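Local coordinates for protein inactive glucansucrase (Lactobacillus reuteri, PDB 5JBD) that belongs to glycoside hydrolase family 70, the glucansucrase family built on a TIM barrel, and is named as an inactive member, at residues Met537-Gln550 with Val601-Val615. Sequence-based numbering, arbitrary orientation.
Sequences MAVLVGNDSNMAQQ and VKGYSNPYVSGYLGV
An antiparallel strand pair, within a beta-sheet domain that packs beside the barrel, joins Val-539–Gly-542 to Tyr-612–Val-615. Leu-540 N gives Gly-614 O a nearly straight bond of 2.7 Å, in the carbonyl plane. The return bond runs from Gly-614 N to Leu-540 O. Gly-542 and Tyr-612 form the next hydrogen-bonded pair, but Tyr-612 N reaches Gly-542 O from above the carbonyl plane. At Gly-611 the chain turns a corner. Gly-611 has phi 127°, and its CA lies 3.3 Å from Gly-542 O, a CA-H...O contact.

Residues 544-547 form a type I turn, and Asp-544 OD1 accepts from the backbone N of Asn-546 in an Asx turn. The turn backs onto Gly-603, whose N donates to Met-547 O at 2.9 Å. Beyond it, Gln-550 and Val-601 exchange two backbone bonds, so the chain pairs a second time.

Met-547, Val-601, Leu-540 and Tyr-612 pack together between the two pairings. Met-547 runs out with CG anti to its own N (chi1 -177°) and then bends at chi3. Met-547 CE ends 3.5 Å from Lys-602 C and also touches Val-601 CG2. Val-601 CG1 lies over one face of the Tyr-612 ring, toward the rim. Val-601 CG1 also meets Leu-540 CD2 at 4.1 Å. Leu-540 CB sits at the ring edge, 4.0 Å from Tyr-612 CE2. On the other face of the sheet, the side chains of Val-541 and Leu-613 lie side by side, touching through CG2 and CD1.

Helix 446-455 covers this face, touching Val-539 and Leu-613. Ile-554 and Val-552 of strand 550-555 close over Leu-540 and Val-601. Strand 510-515 flanks 537-542, and strand 564-571 flanks 612-618.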
loop_
_atom_site.group_PDB
_atom_site.type_symbol
_atom_site.label_atom_id
_atom_site.label_comp_id
_atom_site.label_asym_id
_atom_site.label_seq_id
_atom_site.Cartn_x
_atom_site.Cartn_y
_atom_site.Cartn_z
ATOM N N MET A 537 -12.087 -12.899 32.338
ATOM C CA MET A 537 -11.873 -11.443 32.437
ATOM C C MET A 537 -13.217 -10.720 32.306
ATOM O O MET A 537 -14.124 -11.197 31.626
ATOM C CB MET A 537 -10.886 -10.973 31.334
ATOM C CG MET A 537 -10.595 -9.466 31.274
ATOM S SD MET A 537 -9.542 -8.950 29.884
ATOM C CE MET A 537 -7.922 -9.335 30.535
ATOM N N ALA A 538 -13.328 -9.575 32.977
ATOM C CA ALA A 538 -14.423 -8.629 32.755
ATOM C C ALA A 538 -13.836 -7.308 32.290
ATOM O O ALA A 538 -12.944 -6.756 32.931
ATOM C CB ALA A 538 -15.225 -8.430 34.030
ATOM N N VAL A 539 -14.343 -6.816 31.162
ATOM C CA VAL A 539 -13.994 -5.513 30.621
ATOM C C VAL A 539 -15.249 -4.616 30.637
ATOM O O VAL A 539 -16.263 -4.952 30.030
ATOM C CB VAL A 539 -13.462 -5.662 29.186
ATOM C CG1 VAL A 539 -13.252 -4.301 28.525
ATOM C CG2 VAL A 539 -12.170 -6.464 29.197
ATOM N N LEU A 540 -15.157 -3.487 31.328
ATOM C CA LEU A 540 -16.256 -2.519 31.454
ATOM C C LEU A 540 -15.906 -1.288 30.646
ATOM O O LEU A 540 -14.899 -0.644 30.924
ATOM C CB LEU A 540 -16.481 -2.134 32.918
ATOM C CG LEU A 540 -17.449 -2.995 33.718
ATOM C CD1 LEU A 540 -17.113 -4.471 33.617
ATOM C CD2 LEU A 540 -17.488 -2.547 35.173
ATOM N N VAL A 541 -16.743 -0.951 29.667
ATOM C CA VAL A 541 -16.513 0.186 28.814
ATOM C C VAL A 541 -17.773 1.029 28.657
ATOM O O VAL A 541 -18.823 0.508 28.270
ATOM C CB VAL A 541 -16.038 -0.279 27.428
ATOM C CG1 VAL A 541 -15.918 0.905 26.474
ATOM C CG2 VAL A 541 -14.714 -1.010 27.562
ATOM N N GLY A 542 -17.647 2.333 28.947
ATOM C CA GLY A 542 -18.711 3.328 28.723
ATOM C C GLY A 542 -18.229 4.466 27.844
ATOM O O GLY A 542 -17.036 4.773 27.846
ATOM N N ASN A 543 -19.130 5.051 27.052
ATOM C CA ASN A 543 -18.762 6.125 26.116
ATOM C C ASN A 543 -19.505 7.447 26.384
ATOM O O ASN A 543 -19.598 8.295 25.494
ATOM C CB ASN A 543 -18.961 5.674 24.659
ATOM C CG ASN A 543 -20.424 5.580 24.244
ATOM O OD1 ASN A 543 -21.323 5.586 25.075
ATOM N ND2 ASN A 543 -20.660 5.512 22.929
ATOM N N ASP A 544 -20.029 7.616 27.594
ATOM C CA ASP A 544 -20.691 8.869 28.008
ATOM C C ASP A 544 -19.893 9.462 29.167
ATOM O O ASP A 544 -19.924 8.954 30.290
ATOM C CB ASP A 544 -22.158 8.614 28.399
ATOM C CG ASP A 544 -22.849 9.843 29.002
ATOM O OD1 ASP A 544 -22.341 10.978 28.887
ATOM O OD2 ASP A 544 -23.918 9.663 29.598
ATOM N N SER A 545 -19.184 10.553 28.876
ATOM C CA SER A 545 -18.300 11.200 29.841
ATOM C C SER A 545 -19.036 11.894 30.996
ATOM O O SER A 545 -18.406 12.263 31.979
ATOM C CB SER A 545 -17.400 12.206 29.109
ATOM O OG SER A 545 -18.164 13.216 28.460
ATOM N N ASN A 546 -20.358 12.053 30.871
ATOM C CA ASN A 546 -21.210 12.603 31.925
ATOM C C ASN A 546 -22.045 11.551 32.680
ATOM O O ASN A 546 -22.896 11.908 33.496
ATOM C CB ASN A 546 -22.142 13.672 31.324
ATOM C CG ASN A 546 -21.375 14.810 30.665
ATOM O OD1 ASN A 546 -21.609 15.146 29.512
ATOM N ND2 ASN A 546 -20.435 15.387 31.396
ATOM N N MET A 547 -21.785 10.264 32.433
ATOM C CA MET A 547 -22.540 9.175 33.048
ATOM C C MET A 547 -22.586 9.336 34.558
ATOM O O MET A 547 -21.555 9.552 35.197
ATOM C CB MET A 547 -21.931 7.810 32.681
ATOM C CG MET A 547 -22.694 6.600 33.205
ATOM S SD MET A 547 -21.943 5.045 32.691
ATOM C CE MET A 547 -20.514 5.018 33.779
ATOM N N ALA A 548 -23.792 9.249 35.125
ATOM C CA ALA A 548 -23.976 9.387 36.566
ATOM C C ALA A 548 -23.331 8.211 37.295
ATOM O O ALA A 548 -23.290 7.088 36.778
ATOM C CB ALA A 548 -25.468 9.474 36.919
ATOM N N GLN A 549 -22.810 8.477 38.492
ATOM C CA GLN A 549 -22.217 7.421 39.307
ATOM C C GLN A 549 -23.291 6.428 39.725
ATOM O O GLN A 549 -24.414 6.829 40.072
ATOM C CB GLN A 549 -21.486 7.984 40.533
ATOM C CG GLN A 549 -20.840 6.921 41.417
ATOM C CD GLN A 549 -19.896 7.530 42.444
ATOM O OE1 GLN A 549 -20.329 8.167 43.404
ATOM N NE2 GLN A 549 -18.605 7.313 42.259
ATOM N N GLN A 550 -22.927 5.145 39.701
ATOM C CA GLN A 550 -23.842 4.048 40.015
ATOM C C GLN A 550 -23.103 2.751 40.281
ATOM O O GLN A 550 -21.931 2.605 39.917
ATOM C CB GLN A 550 -24.816 3.820 38.855
ATOM C CG GLN A 550 -24.176 3.243 37.581
ATOM C CD GLN A 550 -25.032 3.490 36.358
ATOM O OE1 GLN A 550 -25.834 2.644 35.979
ATOM N NE2 GLN A 550 -24.909 4.682 35.771
ATOM N N VAL A 601 -19.067 2.665 39.171
ATOM C CA VAL A 601 -18.635 3.307 37.931
ATOM C C VAL A 601 -19.234 4.696 37.791
ATOM O O VAL A 601 -20.263 4.986 38.390
ATOM C CB VAL A 601 -19.043 2.461 36.699
ATOM C CG1 VAL A 601 -18.411 1.066 36.769
ATOM C CG2 VAL A 601 -20.559 2.346 36.557
ATOM N N LYS A 602 -18.607 5.524 36.963
ATOM C CA LYS A 602 -19.133 6.838 36.570
ATOM C C LYS A 602 -18.434 7.342 35.319
ATOM O O LYS A 602 -17.423 6.775 34.898
ATOM C CB LYS A 602 -18.950 7.854 37.693
ATOM C CG LYS A 602 -17.509 8.295 37.918
ATOM C CD LYS A 602 -17.376 9.164 39.168
ATOM C CE LYS A 602 -17.460 10.643 38.836
ATOM N NZ LYS A 602 -16.291 11.130 38.036
ATOM N N GLY A 603 -18.965 8.408 34.728
ATOM C CA GLY A 603 -18.333 9.057 33.588
ATOM C C GLY A 603 -17.106 9.889 33.972
ATOM O O GLY A 603 -17.121 10.588 34.995
ATOM N N TYR A 604 -16.057 9.808 33.150
ATOM C CA TYR A 604 -14.847 10.616 33.294
ATOM C C TYR A 604 -14.490 11.265 31.972
ATOM O O TYR A 604 -14.911 10.822 30.891
ATOM C CB TYR A 604 -13.666 9.754 33.715
ATOM C CG TYR A 604 -13.755 9.180 35.095
ATOM C CD1 TYR A 604 -14.365 7.955 35.320
ATOM C CD2 TYR A 604 -13.193 9.838 36.177
ATOM C CE1 TYR A 604 -14.423 7.400 36.589
ATOM C CE2 TYR A 604 -13.244 9.294 37.459
ATOM C CZ TYR A 604 -13.863 8.078 37.657
ATOM O OH TYR A 604 -13.929 7.522 38.916
ATOM N N SER A 605 -13.671 12.303 32.060
ATOM C CA SER A 605 -13.162 12.978 30.881
ATOM C C SER A 605 -11.703 13.327 31.139
ATOM O O SER A 605 -11.399 14.252 31.900
ATOM C CB SER A 605 -13.984 14.230 30.585
ATOM O OG SER A 605 -13.567 14.821 29.371
ATOM N N ASN A 606 -10.801 12.561 30.519
ATOM C CA ASN A 606 -9.357 12.796 30.625
ATOM C C ASN A 606 -8.679 12.292 29.332
ATOM O O ASN A 606 -9.374 11.754 28.459
ATOM C CB ASN A 606 -8.832 12.176 31.932
ATOM C CG ASN A 606 -8.895 10.665 31.941
ATOM O OD1 ASN A 606 -8.434 10.003 31.005
ATOM N ND2 ASN A 606 -9.423 10.103 33.024
ATOM N N PRO A 607 -7.343 12.460 29.190
ATOM C CA PRO A 607 -6.741 12.070 27.913
ATOM C C PRO A 607 -6.880 10.581 27.540
ATOM O O PRO A 607 -6.850 10.256 26.349
ATOM C CB PRO A 607 -5.256 12.453 28.094
ATOM C CG PRO A 607 -5.265 13.522 29.139
ATOM C CD PRO A 607 -6.347 13.083 30.083
ATOM N N TYR A 608 -7.039 9.725 28.551
ATOM C CA TYR A 608 -7.107 8.282 28.393
ATOM C C TYR A 608 -8.543 7.759 28.225
ATOM O O TYR A 608 -8.752 6.822 27.460
ATOM C CB TYR A 608 -6.454 7.601 29.606
ATOM C CG TYR A 608 -4.993 7.983 29.774
ATOM C CD1 TYR A 608 -3.994 7.253 29.149
ATOM C CD2 TYR A 608 -4.609 9.108 30.533
ATOM C CE1 TYR A 608 -2.651 7.603 29.273
ATOM C CE2 TYR A 608 -3.267 9.468 30.659
ATOM C CZ TYR A 608 -2.297 8.708 30.019
ATOM O OH TYR A 608 -0.973 9.032 30.123
ATOM N N VAL A 609 -9.507 8.374 28.920
ATOM C CA VAL A 609 -10.901 7.889 28.995
ATOM C C VAL A 609 -11.904 9.045 28.826
ATOM O O VAL A 609 -11.782 10.094 29.479
ATOM C CB VAL A 609 -11.175 7.169 30.341
ATOM C CG1 VAL A 609 -12.617 6.649 30.418
ATOM C CG2 VAL A 609 -10.179 6.040 30.571
ATOM N N SER A 610 -12.860 8.849 27.913
ATOM C CA SER A 610 -14.024 9.704 27.739
ATOM C C SER A 610 -15.259 8.815 27.857
ATOM O O SER A 610 -15.758 8.275 26.852
ATOM C CB SER A 610 -13.963 10.385 26.381
ATOM O OG SER A 610 -15.031 11.299 26.220
ATOM N N GLY A 611 -15.731 8.673 29.087
ATOM C CA GLY A 611 -16.682 7.630 29.472
ATOM C C GLY A 611 -16.132 6.862 30.666
ATOM O O GLY A 611 -15.842 7.464 31.705
ATOM N N TYR A 612 -15.945 5.554 30.513
ATOM C CA TYR A 612 -15.385 4.731 31.590
ATOM C C TYR A 612 -14.611 3.552 31.039
ATOM O O TYR A 612 -14.988 2.994 30.000
ATOM C CB TYR A 612 -16.496 4.215 32.509
ATOM C CG TYR A 612 -15.978 3.400 33.699
ATOM C CD1 TYR A 612 -15.393 4.027 34.802
ATOM C CD2 TYR A 612 -16.037 1.996 33.695
ATOM C CE1 TYR A 612 -14.896 3.289 35.872
ATOM C CE2 TYR A 612 -15.546 1.252 34.759
ATOM C CZ TYR A 612 -14.985 1.900 35.850
ATOM O OH TYR A 612 -14.505 1.155 36.912
ATOM N N LEU A 613 -13.556 3.152 31.762
ATOM C CA LEU A 613 -12.830 1.902 31.500
ATOM C C LEU A 613 -12.519 1.193 32.809
ATOM O O LEU A 613 -11.965 1.800 33.737
ATOM C CB LEU A 613 -11.518 2.151 30.718
ATOM C CG LEU A 613 -10.654 0.902 30.433
ATOM C CD1 LEU A 613 -11.429 -0.162 29.641
ATOM C CD2 LEU A 613 -9.366 1.280 29.716
ATOM N N GLY A 614 -12.870 -0.092 32.883
ATOM C CA GLY A 614 -12.469 -0.947 34.000
ATOM C C GLY A 614 -12.157 -2.356 33.522
ATOM O O GLY A 614 -12.853 -2.871 32.655
ATOM N N VAL A 615 -11.138 -2.991 34.099
ATOM C CA VAL A 615 -10.801 -4.377 33.769
ATOM C C VAL A 615 -10.486 -5.195 35.025
ATOM O O VAL A 615 -9.663 -4.759 35.869
ATOM C CB VAL A 615 -9.612 -4.437 32.785
ATOM C CG1 VAL A 615 -9.360 -5.887 32.349
ATOM C CG2 VAL A 615 -9.884 -3.545 31.587
#